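Local coordinates for protein alanine racemase, biosynthetic (Pseudomonas aeruginosa PAO1, PDB 6A2F) that belongs to the alanine racemase family of pyridoxal phosphate-bearing proteins, which join an N-terminal TIM-barrel domain to a C-terminal beta-rich domain, at residues E176-L181 / A203-L208; R144-P149 / D185-S190; G41-V46 / R68-S73. One frame throughout, in Å; residues are numbered along the deposited sequence.

Contact 1: residues E176-L181 / A203-L208; sequences ESFLGL and AHMDWL
Met205 reaches from the loop before strand 207-208 to the end of helix 169-179, where it meets Phe178 and Leu179. Its CB packs on the backbone of Arg189; contact with the helix begins at CG, with Met205 CG 3.8 Å from Phe178 CE1. The sulfur follows, with Met205 SD 3.7 Å from the same Phe178 CE1. It stands 4.9 Å from the centroid of the Phe178 ring and 64° off the ring normal, an oblique Met-aromatic contact. The terminal methyl goes furthest. Met205 CE is 3.6 Å from both Phe178 CD1 and Phe178 CE1, and on the helix side it also touches Leu179 CD2 at 3.9 Å. A bend at chi2 (-66°) followed by an extended chi3 carries CE past the CD1-CE1 side of the ring at an oblique angle. Phe178 comes the other way: with CG anti to the backbone N (chi1 -168°) its ring slides past the thioether in the opposite direction, and it also packs on Leu156 of strand 151-157. The contact is wholly apolar and largely buried. It is the kind of helix-to-barrel packing found in TIM barrels, here linking an outer helix to the loop that leads into a barrel strand.

Contact 2: residues R144-P149 / D185-S190; sequences RLRSHP and DFDQRS
The guanidinium of Arg146 meets Asp185 O and Asp187 OD2 at its edge. The Asp187 carboxylate stands almost perpendicular to it, the two planes 87° apart, and offers a single oxygen to both terminal nitrogens. Arg146 NH2 makes the straightest bond, 3.0 Å to Asp187 OD2, using the syn lone pair of that oxygen and lying close to the guanidinium plane. A second, weak bond runs from Arg146 NH1 to Asp187 OD2 at 3.3 Å. NH1 also donates to the backbone Asp185 O at 3.1 Å, approaching from well above the carbonyl plane (61° out of it). Its longer salt bridge, Arg146 NH1 to Asp185 OD1 at 3.6 Å, comes from well out of the guanidinium plane and is a matter of charge. Bends at chi2 (68°) and chi3 turn this edge to the 185-187 backbone. Asp187 OD2 also takes a bond from the backbone N of Leu154 in strand 151-157, and Asp185 O one from His142 NE2 on helix 135-145 itself. The arginine probably helps keep both aspartates ionised and offsets their mutual repulsion, and the salt-bridge network ties the turn from Leu145 to His148 to the approach of strand 189-190 at the protein surface.

Contact 3: residues G41-V46 / R68-S73; sequences GAREVV and RALHAS
Leu70 lays one methyl over the backbone of Arg43, at the point where helix 61-70 ends beside helix 42-48. Leu70 CD1 is 3.7 Å from Arg43 CA and 3.8 Å from Arg43 O, and it runs on to the aliphatic start of the arginine, with Leu70 CD1 4.1 Å from Arg43 CG. The root of the leucine side chain meets the next turn of helix 42-48, Leu70 CB lying 4.3 Å from Val46 CG1. The leucine thus spans Arg43 and Val46, which are one helical turn apart. With CG anti to its carbonyl carbon (chi1 -70°), Leu70 sends this branch across to the neighbouring helix. Of the Arg43 side chain, CB and CG take part. Its guanidinium, bent off at chi3, lies beneath the Glu44 carboxylate: Arg43 NH2 is 3.3 Å from Glu44 OE2, a pairing of charges alone, since the oxygen sits over one face and no N-H points at it.

Each segment has its own supports. Gly41 occupies the N-cap of helix 42-48. On the other side the chain leaves the helix at His71, where Arg68 NH1 folds back to donate to His71 O at 3.1 Å. Ser73 N then donates to His71 ND1 at 3.3 Å, in the plane of the imidazole, which helps set the ring's rotation. That ring also stacks on His50, while Arg68 NE and NH2 reach the carbonyls of Leu94 and Arg95. Val46 continues inward onto Val67 and the loop at Val33. Helices 42-48 and 61-70 flank strand 55-58 in sequence and follow the parallel strands 28-32 and 55-58, so this side-by-side packing is that of successive outer helices in a TIM barrel.

Overall arrangement
All three contacts belong to the N-terminal barrel domain, yet they differ with depth. Contact 1 is mostly buried and purely apolar, contact 2 lies at the surface and works by charge, and contact 3 is partly buried, apolar between its two segments, with polar bonds formed within segment 68-73 and to residues beyond. Contacts 1 and 2 are neighbours, their centres 15 Å apart: their segments alternate along the chain, and strands 207-208 and 189-190 meet directly, with Ser190 OG probably hydrogen-bonded to Trp207 O at 2.7 Å. Contact 3 closes earlier in the chain, about 28 Å from contact 1 between centres, and joins helix to helix, whereas the other two join helix ends to strand approaches.

Contact 1: residues E176-L181 / A203-L208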
ATOM      1  N   GLU A 176     -33.830 -10.753  -2.802  1.00 23.93           N
ATOM      2  CA  GLU A 176     -35.261 -10.553  -2.570  1.00 23.94           C
ATOM      3  C   GLU A 176     -35.599  -9.087  -2.330  1.00 23.50           C
ATOM      4  O   GLU A 176     -36.627  -8.601  -2.810  1.00 23.69           O
ATOM      5  CB  GLU A 176     -35.756 -11.417  -1.403  1.00 24.51           C
ATOM      6  CG  GLU A 176     -36.066 -12.857  -1.789  1.00 25.45           C
ATOM      7  CD  GLU A 176     -36.247 -13.773  -0.588  1.00 26.45           C
ATOM      8  OE1 GLU A 176     -36.600 -13.280   0.511  1.00 27.10           O
ATOM      9  OE2 GLU A 176     -36.034 -14.995  -0.745  1.00 26.53           O
ATOM     10  N   SER A 177     -34.732  -8.394  -1.593  1.00 22.54           N
ATOM     11  CA  SER A 177     -34.870  -6.958  -1.362  1.00 22.07           C
ATOM     12  C   SER A 177     -34.843  -6.188  -2.686  1.00 21.79           C
ATOM     13  O   SER A 177     -35.711  -5.352  -2.940  1.00 21.60           O
ATOM     14  CB  SER A 177     -33.761  -6.459  -0.433  1.00 22.06           C
ATOM     15  OG  SER A 177     -33.779  -5.045  -0.327  1.00 22.38           O
ATOM     16  N   PHE A 178     -33.847  -6.492  -3.517  1.00 21.56           N
ATOM     17  CA  PHE A 178     -33.689  -5.902  -4.845  1.00 21.39           C
ATOM     18  C   PHE A 178     -34.923  -6.159  -5.710  1.00 21.61           C
ATOM     19  O   PHE A 178     -35.497  -5.218  -6.261  1.00 21.82           O
ATOM     20  CB  PHE A 178     -32.424  -6.460  -5.520  1.00 21.20           C
ATOM     21  CG  PHE A 178     -32.008  -5.721  -6.770  1.00 21.06           C
ATOM     22  CD1 PHE A 178     -32.605  -5.999  -8.000  1.00 20.93           C
ATOM     23  CD2 PHE A 178     -30.999  -4.764  -6.722  1.00 20.92           C
ATOM     24  CE1 PHE A 178     -32.219  -5.326  -9.150  1.00 20.72           C
ATOM     25  CE2 PHE A 178     -30.604  -4.090  -7.869  1.00 20.92           C
ATOM     26  CZ  PHE A 178     -31.213  -4.372  -9.085  1.00 20.98           C
ATOM     27  N   LEU A 179     -35.328  -7.427  -5.807  1.00 21.76           N
ATOM     28  CA  LEU A 179     -36.467  -7.837  -6.635  1.00 21.84           C
ATOM     29  C   LEU A 179     -37.792  -7.216  -6.187  1.00 22.04           C
ATOM     30  O   LEU A 179     -38.687  -6.997  -7.006  1.00 22.11           O
ATOM     31  CB  LEU A 179     -36.594  -9.364  -6.666  1.00 21.88           C
ATOM     32  CG  LEU A 179     -35.530 -10.183  -7.410  1.00 22.09           C
ATOM     33  CD1 LEU A 179     -35.606 -11.642  -6.988  1.00 21.87           C
ATOM     34  CD2 LEU A 179     -35.655 -10.054  -8.922  1.00 21.93           C
ATOM     35  N   GLY A 180     -37.906  -6.931  -4.891  1.00 21.88           N
ATOM     36  CA  GLY A 180     -39.107  -6.314  -4.335  1.00 22.09           C
ATOM     37  C   GLY A 180     -39.329  -4.874  -4.774  1.00 22.74           C
ATOM     38  O   GLY A 180     -40.323  -4.252  -4.394  1.00 23.25           O
ATOM     39  N   LEU A 181     -38.404  -4.339  -5.568  1.00 22.62           N
ATOM     40  CA  LEU A 181     -38.531  -2.979  -6.080  1.00 22.86           C
ATOM     41  C   LEU A 181     -38.794  -2.934  -7.584  1.00 22.83           C
ATOM     42  O   LEU A 181     -39.001  -1.860  -8.149  1.00 22.73           O
ATOM     43  CB  LEU A 181     -37.286  -2.151  -5.742  1.00 22.96           C
ATOM     44  CG  LEU A 181     -36.994  -1.803  -4.280  1.00 22.85           C
ATOM     45  CD1 LEU A 181     -35.597  -1.214  -4.175  1.00 22.77           C
ATOM     46  CD2 LEU A 181     -38.027  -0.847  -3.702  1.00 22.48           C
ATOM     47  N   ALA A 203     -28.842 -12.300 -10.527  1.00 16.64           N
ATOM     48  CA  ALA A 203     -28.363 -10.965 -10.183  1.00 16.13           C
ATOM     49  C   ALA A 203     -27.852 -10.189 -11.393  1.00 15.66           C
ATOM     50  O   ALA A 203     -27.499  -9.016 -11.268  1.00 15.42           O
ATOM     51  CB  ALA A 203     -27.274 -11.055  -9.121  1.00 16.35           C
ATOM     52  N   HIS A 204     -27.813 -10.847 -12.553  1.00 15.13           N
ATOM     53  CA  HIS A 204     -27.229 -10.260 -13.763  1.00 14.69           C
ATOM     54  C   HIS A 204     -27.919  -8.972 -14.215  1.00 14.60           C
ATOM     55  O   HIS A 204     -27.247  -8.029 -14.639  1.00 14.61           O
ATOM     56  CB  HIS A 204     -27.171 -11.277 -14.914  1.00 14.46           C
ATOM     57  CG  HIS A 204     -26.147 -12.356 -14.722  1.00 14.46           C
ATOM     58  ND1 HIS A 204     -26.045 -13.445 -15.563  1.00 14.45           N
ATOM     59  CD2 HIS A 204     -25.191 -12.524 -13.777  1.00 14.33           C
ATOM     60  CE1 HIS A 204     -25.061 -14.225 -15.156  1.00 14.28           C
ATOM     61  NE2 HIS A 204     -24.528 -13.690 -14.073  1.00 14.37           N
ATOM     62  N   MET A 205     -29.251  -8.944 -14.127  1.00 14.35           N
ATOM     63  CA  MET A 205     -30.044  -7.752 -14.464  1.00 14.09           C
ATOM     64  C   MET A 205     -29.646  -7.130 -15.816  1.00 13.88           C
ATOM     65  O   MET A 205     -29.590  -7.839 -16.816  1.00 13.88           O
ATOM     66  CB  MET A 205     -29.994  -6.731 -13.319  1.00 14.22           C
ATOM     67  CG  MET A 205     -30.473  -7.273 -11.975  1.00 14.30           C
ATOM     68  SD  MET A 205     -32.232  -7.681 -11.988  1.00 14.57           S
ATOM     69  CE  MET A 205     -32.364  -8.652 -10.491  1.00 14.52           C
ATOM     70  N   ASP A 206     -29.366  -5.827 -15.853  1.00 13.46           N
ATOM     71  CA  ASP A 206     -29.057  -5.147 -17.122  1.00 13.01           C
ATOM     72  C   ASP A 206     -27.568  -4.842 -17.310  1.00 12.70           C
ATOM     73  O   ASP A 206     -27.042  -4.978 -18.415  1.00 12.56           O
ATOM     74  CB  ASP A 206     -29.868  -3.856 -17.263  1.00 13.03           C
ATOM     75  CG  ASP A 206     -31.360  -4.088 -17.170  1.00 13.08           C
ATOM     76  OD1 ASP A 206     -31.894  -4.924 -17.933  1.00 13.27           O
ATOM     77  OD2 ASP A 206     -32.003  -3.430 -16.332  1.00 13.03           O
ATOM     78  N   TRP A 207     -26.907  -4.418 -16.233  1.00 12.27           N
ATOM     79  CA  TRP A 207     -25.486  -4.078 -16.266  1.00 11.95           C
ATOM     80  C   TRP A 207     -24.711  -4.852 -15.203  1.00 11.83           C
ATOM     81  O   TRP A 207     -24.959  -4.705 -14.006  1.00 11.86           O
ATOM     82  CB  TRP A 207     -25.266  -2.565 -16.091  1.00 11.67           C
ATOM     83  CG  TRP A 207     -25.581  -1.751 -17.316  1.00 11.54           C
ATOM     84  CD1 TRP A 207     -26.819  -1.402 -17.771  1.00 11.50           C
ATOM     85  CD2 TRP A 207     -24.641  -1.175 -18.237  1.00 11.46           C
ATOM     86  NE1 TRP A 207     -26.713  -0.654 -18.922  1.00 11.35           N
ATOM     87  CE2 TRP A 207     -25.389  -0.500 -19.232  1.00 11.36           C
ATOM     88  CE3 TRP A 207     -23.241  -1.173 -18.324  1.00 11.37           C
ATOM     89  CZ2 TRP A 207     -24.786   0.176 -20.300  1.00 11.26           C
ATOM     90  CZ3 TRP A 207     -22.642  -0.503 -19.390  1.00 11.45           C
ATOM     91  CH2 TRP A 207     -23.420   0.168 -20.362  1.00 11.25           C
ATOM     92  N   LEU A 208     -23.781  -5.685 -15.660  1.00 11.61           N
ATOM     93  CA  LEU A 208     -22.843  -6.367 -14.780  1.00 11.45           C
ATOM     94  C   LEU A 208     -21.788  -5.376 -14.303  1.00 11.41           C
ATOM     95  O   LEU A 208     -21.515  -4.385 -14.980  1.00 11.58           O
ATOM     96  CB  LEU A 208     -22.163  -7.519 -15.526  1.00 11.50           C
ATOM     97  CG  LEU A 208     -23.038  -8.512 -16.306  1.00 11.51           C
ATOM     98  CD1 LEU A 208     -22.155  -9.440 -17.124  1.00 11.48           C
ATOM     99  CD2 LEU A 208     -23.965  -9.307 -15.393  1.00 11.35           C
TER

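Contact 2: residues R144-P149 / D185-S190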
ATOM      1  N   ARG A 144     -39.955  11.145  -6.529  1.00 15.53           N
ATOM      2  CA  ARG A 144     -39.462  12.501  -6.736  1.00 15.96           C
ATOM      3  C   ARG A 144     -38.734  12.636  -8.073  1.00 15.48           C
ATOM      4  O   ARG A 144     -38.877  13.647  -8.763  1.00 15.47           O
ATOM      5  CB  ARG A 144     -38.539  12.925  -5.583  1.00 16.89           C
ATOM      6  CG  ARG A 144     -38.475  14.434  -5.341  1.00 18.19           C
ATOM      7  CD  ARG A 144     -37.867  14.777  -3.975  1.00 19.20           C
ATOM      8  NE  ARG A 144     -38.109  13.726  -2.980  1.00 19.57           N
ATOM      9  CZ  ARG A 144     -37.730  13.767  -1.705  1.00 20.10           C
ATOM     10  NH1 ARG A 144     -37.087  14.825  -1.216  1.00 20.22           N
ATOM     11  NH2 ARG A 144     -38.010  12.736  -0.908  1.00 20.26           N
ATOM     12  N   LEU A 145     -37.979  11.603  -8.444  1.00 14.89           N
ATOM     13  CA  LEU A 145     -36.996  11.717  -9.526  1.00 14.31           C
ATOM     14  C   LEU A 145     -37.424  11.203 -10.899  1.00 13.88           C
ATOM     15  O   LEU A 145     -36.797  11.557 -11.896  1.00 13.95           O
ATOM     16  CB  LEU A 145     -35.669  11.058  -9.119  1.00 14.20           C
ATOM     17  CG  LEU A 145     -34.877  11.743  -8.001  1.00 14.30           C
ATOM     18  CD1 LEU A 145     -33.740  10.847  -7.525  1.00 14.49           C
ATOM     19  CD2 LEU A 145     -34.338  13.093  -8.451  1.00 14.14           C
ATOM     20  N   ARG A 146     -38.474  10.383 -10.954  1.00 13.42           N
ATOM     21  CA  ARG A 146     -38.863   9.709 -12.201  1.00 13.22           C
ATOM     22  C   ARG A 146     -39.122  10.642 -13.394  1.00 13.22           C
ATOM     23  O   ARG A 146     -38.771  10.303 -14.527  1.00 13.22           O
ATOM     24  CB  ARG A 146     -40.047   8.753 -11.980  1.00 13.11           C
ATOM     25  CG  ARG A 146     -40.555   8.026 -13.233  1.00 12.97           C
ATOM     26  CD  ARG A 146     -39.575   6.998 -13.796  1.00 12.78           C
ATOM     27  NE  ARG A 146     -38.620   7.571 -14.750  1.00 12.62           N
ATOM     28  CZ  ARG A 146     -37.698   6.871 -15.414  1.00 12.45           C
ATOM     29  NH1 ARG A 146     -37.588   5.556 -15.243  1.00 12.33           N
ATOM     30  NH2 ARG A 146     -36.880   7.488 -16.257  1.00 12.21           N
ATOM     31  N   SER A 147     -39.730  11.802 -13.140  1.00 13.02           N
ATOM     32  CA  SER A 147     -39.962  12.792 -14.196  1.00 13.15           C
ATOM     33  C   SER A 147     -39.265  14.134 -13.913  1.00 13.15           C
ATOM     34  O   SER A 147     -39.657  15.175 -14.457  1.00 13.21           O
ATOM     35  CB  SER A 147     -41.468  12.984 -14.467  1.00 13.18           C
ATOM     36  OG  SER A 147     -42.111  13.652 -13.395  1.00 13.35           O
ATOM     37  N   HIS A 148     -38.231  14.097 -13.072  1.00 12.87           N
ATOM     38  CA  HIS A 148     -37.398  15.269 -12.803  1.00 12.82           C
ATOM     39  C   HIS A 148     -36.590  15.652 -14.049  1.00 12.74           C
ATOM     40  O   HIS A 148     -35.970  14.786 -14.671  1.00 12.77           O
ATOM     41  CB  HIS A 148     -36.451  15.008 -11.619  1.00 12.86           C
ATOM     42  CG  HIS A 148     -35.705  16.227 -11.162  1.00 12.75           C
ATOM     43  ND1 HIS A 148     -36.084  16.965 -10.061  1.00 12.70           N
ATOM     44  CD2 HIS A 148     -34.607  16.842 -11.666  1.00 12.62           C
ATOM     45  CE1 HIS A 148     -35.251  17.978  -9.903  1.00 12.69           C
ATOM     46  NE2 HIS A 148     -34.348  17.927 -10.865  1.00 12.76           N
ATOM     47  N   PRO A 149     -36.586  16.954 -14.404  1.00 12.59           N
ATOM     48  CA  PRO A 149     -35.930  17.455 -15.618  1.00 12.47           C
ATOM     49  C   PRO A 149     -34.415  17.212 -15.698  1.00 12.47           C
ATOM     50  O   PRO A 149     -33.857  17.205 -16.797  1.00 12.49           O
ATOM     51  CB  PRO A 149     -36.220  18.959 -15.579  1.00 12.47           C
ATOM     52  CG  PRO A 149     -36.533  19.260 -14.150  1.00 12.54           C
ATOM     53  CD  PRO A 149     -37.249  18.041 -13.660  1.00 12.52           C
ATOM     54  N   ASP A 185     -40.638   1.668 -12.243  1.00 19.25           N
ATOM     55  CA  ASP A 185     -40.087   1.918 -13.571  1.00 18.98           C
ATOM     56  C   ASP A 185     -38.609   2.312 -13.502  1.00 18.49           C
ATOM     57  O   ASP A 185     -38.263   3.434 -13.116  1.00 18.27           O
ATOM     58  CB  ASP A 185     -40.903   2.998 -14.291  1.00 19.49           C
ATOM     59  CG  ASP A 185     -40.556   3.126 -15.775  1.00 20.00           C
ATOM     60  OD1 ASP A 185     -39.477   2.659 -16.213  1.00 20.07           O
ATOM     61  OD2 ASP A 185     -41.376   3.716 -16.510  1.00 20.54           O
ATOM     62  N   PHE A 186     -37.750   1.370 -13.882  1.00 17.83           N
ATOM     63  CA  PHE A 186     -36.310   1.582 -13.944  1.00 17.08           C
ATOM     64  C   PHE A 186     -35.805   1.340 -15.362  1.00 16.85           C
ATOM     65  O   PHE A 186     -36.213   0.382 -16.021  1.00 16.43           O
ATOM     66  CB  PHE A 186     -35.587   0.630 -12.987  1.00 16.79           C
ATOM     67  CG  PHE A 186     -35.646   1.041 -11.544  1.00 16.57           C
ATOM     68  CD1 PHE A 186     -35.078   2.239 -11.118  1.00 16.42           C
ATOM     69  CD2 PHE A 186     -36.243   0.213 -10.597  1.00 16.47           C
ATOM     70  CE1 PHE A 186     -35.118   2.612  -9.779  1.00 16.36           C
ATOM     71  CE2 PHE A 186     -36.285   0.580  -9.258  1.00 16.35           C
ATOM     72  CZ  PHE A 186     -35.718   1.780  -8.847  1.00 16.25           C
ATOM     73  N   ASP A 187     -34.907   2.204 -15.825  1.00 16.85           N
ATOM     74  CA  ASP A 187     -34.306   2.047 -17.144  1.00 16.83           C
ATOM     75  C   ASP A 187     -33.241   0.959 -17.140  1.00 16.66           C
ATOM     76  O   ASP A 187     -33.125   0.198 -18.099  1.00 16.63           O
ATOM     77  CB  ASP A 187     -33.713   3.372 -17.624  1.00 17.04           C
ATOM     78  CG  ASP A 187     -34.768   4.431 -17.838  1.00 17.29           C
ATOM     79  OD1 ASP A 187     -35.556   4.293 -18.796  1.00 17.79           O
ATOM     80  OD2 ASP A 187     -34.819   5.397 -17.050  1.00 17.28           O
ATOM     81  N   GLN A 188     -32.466   0.897 -16.058  1.00 16.61           N
ATOM     82  CA  GLN A 188     -31.395  -0.087 -15.910  1.00 16.44           C
ATOM     83  C   GLN A 188     -31.338  -0.608 -14.481  1.00 16.66           C
ATOM     84  O   GLN A 188     -31.594   0.128 -13.524  1.00 16.15           O
ATOM     85  CB  GLN A 188     -30.023   0.502 -16.279  1.00 16.08           C
ATOM     86  CG  GLN A 188     -29.957   1.328 -17.556  1.00 16.06           C
ATOM     87  CD  GLN A 188     -29.962   0.507 -18.838  1.00 15.93           C
ATOM     88  OE1 GLN A 188     -30.012   1.067 -19.923  1.00 16.03           O
ATOM     89  NE2 GLN A 188     -29.900  -0.812 -18.723  1.00 15.80           N
ATOM     90  N   ARG A 189     -30.993  -1.883 -14.348  1.00 17.21           N
ATOM     91  CA  ARG A 189     -30.833  -2.510 -13.045  1.00 17.86           C
ATOM     92  C   ARG A 189     -29.462  -3.148 -12.994  1.00 17.40           C
ATOM     93  O   ARG A 189     -29.043  -3.806 -13.950  1.00 17.62           O
ATOM     94  CB  ARG A 189     -31.912  -3.567 -12.799  1.00 19.18           C
ATOM     95  CG  ARG A 189     -33.325  -3.147 -13.173  1.00 20.75           C
ATOM     96  CD  ARG A 189     -34.264  -4.340 -13.133  1.00 22.42           C
ATOM     97  NE  ARG A 189     -34.971  -4.510 -14.403  1.00 24.05           N
ATOM     98  CZ  ARG A 189     -34.746  -5.492 -15.277  1.00 24.99           C
ATOM     99  NH1 ARG A 189     -33.829  -6.427 -15.036  1.00 25.23           N
ATOM    100  NH2 ARG A 189     -35.452  -5.543 -16.402  1.00 25.93           N
ATOM    101  N   SER A 190     -28.754  -2.936 -11.889  1.00 16.78           N
ATOM    102  CA  SER A 190     -27.416  -3.491 -11.716  1.00 16.13           C
ATOM    103  C   SER A 190     -27.233  -4.010 -10.301  1.00 15.76           C
ATOM    104  O   SER A 190     -27.482  -3.286  -9.333  1.00 15.75           O
ATOM    105  CB  SER A 190     -26.352  -2.445 -12.044  1.00 15.95           C
ATOM    106  OG  SER A 190     -25.059  -3.007 -11.973  1.00 15.92           O
TER

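Contact 3: residues G41-V46 / R68-S73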
ATOM      1  N   GLY A  41      -3.046   0.279 -13.499  1.00 11.69           N
ATOM      2  CA  GLY A  41      -2.885   1.492 -14.296  1.00 11.99           C
ATOM      3  C   GLY A  41      -4.137   1.796 -15.094  1.00 12.42           C
ATOM      4  O   GLY A  41      -4.369   1.187 -16.141  1.00 12.32           O
ATOM      5  N   ALA A  42      -4.940   2.742 -14.604  1.00 12.81           N
ATOM      6  CA  ALA A  42      -6.219   3.089 -15.238  1.00 13.40           C
ATOM      7  C   ALA A  42      -6.056   3.517 -16.695  1.00 13.87           C
ATOM      8  O   ALA A  42      -6.814   3.085 -17.562  1.00 13.82           O
ATOM      9  CB  ALA A  42      -6.943   4.165 -14.443  1.00 13.15           C
ATOM     10  N   ARG A  43      -5.054   4.350 -16.953  1.00 14.61           N
ATOM     11  CA  ARG A  43      -4.783   4.865 -18.293  1.00 15.21           C
ATOM     12  C   ARG A  43      -4.600   3.734 -19.321  1.00 14.70           C
ATOM     13  O   ARG A  43      -5.228   3.743 -20.381  1.00 14.37           O
ATOM     14  CB  ARG A  43      -3.575   5.808 -18.238  1.00 16.55           C
ATOM     15  CG  ARG A  43      -3.138   6.427 -19.557  1.00 18.14           C
ATOM     16  CD  ARG A  43      -2.143   7.554 -19.296  1.00 19.64           C
ATOM     17  NE  ARG A  43      -0.868   7.340 -19.986  1.00 21.30           N
ATOM     18  CZ  ARG A  43       0.256   6.916 -19.397  1.00 22.35           C
ATOM     19  NH1 ARG A  43       1.361   6.754 -20.120  1.00 22.85           N
ATOM     20  NH2 ARG A  43       0.294   6.667 -18.089  1.00 22.86           N
ATOM     21  N   GLU A  44      -3.773   2.749 -18.983  1.00 14.24           N
ATOM     22  CA  GLU A  44      -3.495   1.628 -19.886  1.00 13.67           C
ATOM     23  C   GLU A  44      -4.644   0.614 -19.968  1.00 13.26           C
ATOM     24  O   GLU A  44      -4.939   0.088 -21.048  1.00 13.46           O
ATOM     25  CB  GLU A  44      -2.183   0.933 -19.509  1.00 13.84           C
ATOM     26  CG  GLU A  44      -0.927   1.754 -19.787  1.00 14.03           C
ATOM     27  CD  GLU A  44      -0.548   2.716 -18.660  1.00 14.34           C
ATOM     28  OE1 GLU A  44      -1.204   2.722 -17.585  1.00 14.25           O
ATOM     29  OE2 GLU A  44       0.428   3.478 -18.853  1.00 14.65           O
ATOM     30  N   VAL A  45      -5.296   0.349 -18.838  1.00 12.49           N
ATOM     31  CA  VAL A  45      -6.433  -0.574 -18.805  1.00 12.00           C
ATOM     32  C   VAL A  45      -7.636  -0.050 -19.608  1.00 11.75           C
ATOM     33  O   VAL A  45      -8.238  -0.797 -20.391  1.00 11.55           O
ATOM     34  CB  VAL A  45      -6.829  -0.937 -17.357  1.00 11.95           C
ATOM     35  CG1 VAL A  45      -8.147  -1.701 -17.321  1.00 11.84           C
ATOM     36  CG2 VAL A  45      -5.721  -1.752 -16.698  1.00 11.88           C
ATOM     37  N   VAL A  46      -7.969   1.227 -19.420  1.00 11.42           N
ATOM     38  CA  VAL A  46      -9.047   1.879 -20.170  1.00 11.28           C
ATOM     39  C   VAL A  46      -8.732   1.925 -21.671  1.00 11.29           C
ATOM     40  O   VAL A  46      -9.616   1.705 -22.497  1.00 11.33           O
ATOM     41  CB  VAL A  46      -9.358   3.296 -19.626  1.00 11.23           C
ATOM     42  CG1 VAL A  46     -10.316   4.046 -20.538  1.00 11.23           C
ATOM     43  CG2 VAL A  46      -9.947   3.212 -18.225  1.00 11.24           C
ATOM     44  N   ARG A  68     -12.735   9.931 -18.799  1.00 10.52           N
ATOM     45  CA  ARG A  68     -13.351  10.770 -19.832  1.00 10.48           C
ATOM     46  C   ARG A  68     -12.303  11.381 -20.758  1.00 10.70           C
ATOM     47  O   ARG A  68     -12.530  11.514 -21.967  1.00 10.70           O
ATOM     48  CB  ARG A  68     -14.237  11.866 -19.219  1.00 10.26           C
ATOM     49  CG  ARG A  68     -14.931  12.779 -20.231  1.00 10.12           C
ATOM     50  CD  ARG A  68     -15.856  12.027 -21.179  1.00  9.98           C
ATOM     51  NE  ARG A  68     -17.118  11.645 -20.546  1.00  9.97           N
ATOM     52  CZ  ARG A  68     -17.811  10.545 -20.839  1.00  9.97           C
ATOM     53  NH1 ARG A  68     -17.368   9.692 -21.752  1.00 10.02           N
ATOM     54  NH2 ARG A  68     -18.949  10.288 -20.208  1.00  9.94           N
ATOM     55  N   ALA A  69     -11.155  11.742 -20.188  1.00 10.81           N
ATOM     56  CA  ALA A  69     -10.047  12.275 -20.974  1.00 10.88           C
ATOM     57  C   ALA A  69      -9.633  11.287 -22.058  1.00 10.92           C
ATOM     58  O   ALA A  69      -9.265  11.689 -23.156  1.00 11.01           O
ATOM     59  CB  ALA A  69      -8.866  12.614 -20.076  1.00 10.83           C
ATOM     60  N   LEU A  70      -9.710   9.994 -21.743  1.00 11.05           N
ATOM     61  CA  LEU A  70      -9.282   8.941 -22.663  1.00 11.00           C
ATOM     62  C   LEU A  70     -10.383   8.478 -23.613  1.00 10.95           C
ATOM     63  O   LEU A  70     -10.093   8.067 -24.737  1.00 11.02           O
ATOM     64  CB  LEU A  70      -8.703   7.755 -21.894  1.00 10.98           C
ATOM     65  CG  LEU A  70      -7.349   8.029 -21.228  1.00 11.07           C
ATOM     66  CD1 LEU A  70      -7.116   7.062 -20.077  1.00 11.11           C
ATOM     67  CD2 LEU A  70      -6.199   7.966 -22.224  1.00 11.02           C
ATOM     68  N   HIS A  71     -11.634   8.547 -23.155  1.00 10.86           N
ATOM     69  CA  HIS A  71     -12.795   8.147 -23.954  1.00 10.83           C
ATOM     70  C   HIS A  71     -13.890   9.198 -23.863  1.00 10.73           C
ATOM     71  O   HIS A  71     -14.477   9.410 -22.800  1.00 10.72           O
ATOM     72  CB  HIS A  71     -13.335   6.787 -23.497  1.00 10.93           C
ATOM     73  CG  HIS A  71     -14.168   6.089 -24.527  1.00 11.09           C
ATOM     74  ND1 HIS A  71     -15.215   6.701 -25.185  1.00 11.16           N
ATOM     75  CD2 HIS A  71     -14.114   4.823 -25.005  1.00 11.12           C
ATOM     76  CE1 HIS A  71     -15.766   5.845 -26.026  1.00 11.12           C
ATOM     77  NE2 HIS A  71     -15.116   4.698 -25.937  1.00 11.10           N
ATOM     78  N   ALA A  72     -14.172   9.833 -24.995  1.00 10.69           N
ATOM     79  CA  ALA A  72     -15.064  10.989 -25.054  1.00 10.56           C
ATOM     80  C   ALA A  72     -16.543  10.655 -24.862  1.00 10.60           C
ATOM     81  O   ALA A  72     -17.305  11.477 -24.339  1.00 10.59           O
ATOM     82  CB  ALA A  72     -14.862  11.739 -26.364  1.00 10.39           C
ATOM     83  N   SER A  73     -16.951   9.455 -25.270  1.00 10.52           N
ATOM     84  CA  SER A  73     -18.380   9.127 -25.327  1.00 10.46           C
ATOM     85  C   SER A  73     -18.849   8.007 -24.392  1.00 10.42           C
ATOM     86  O   SER A  73     -20.052   7.837 -24.192  1.00 10.62           O
ATOM     87  CB  SER A  73     -18.781   8.802 -26.766  1.00 10.36           C
ATOM     88  OG  SER A  73     -17.900   7.845 -27.316  1.00 10.44           O
TER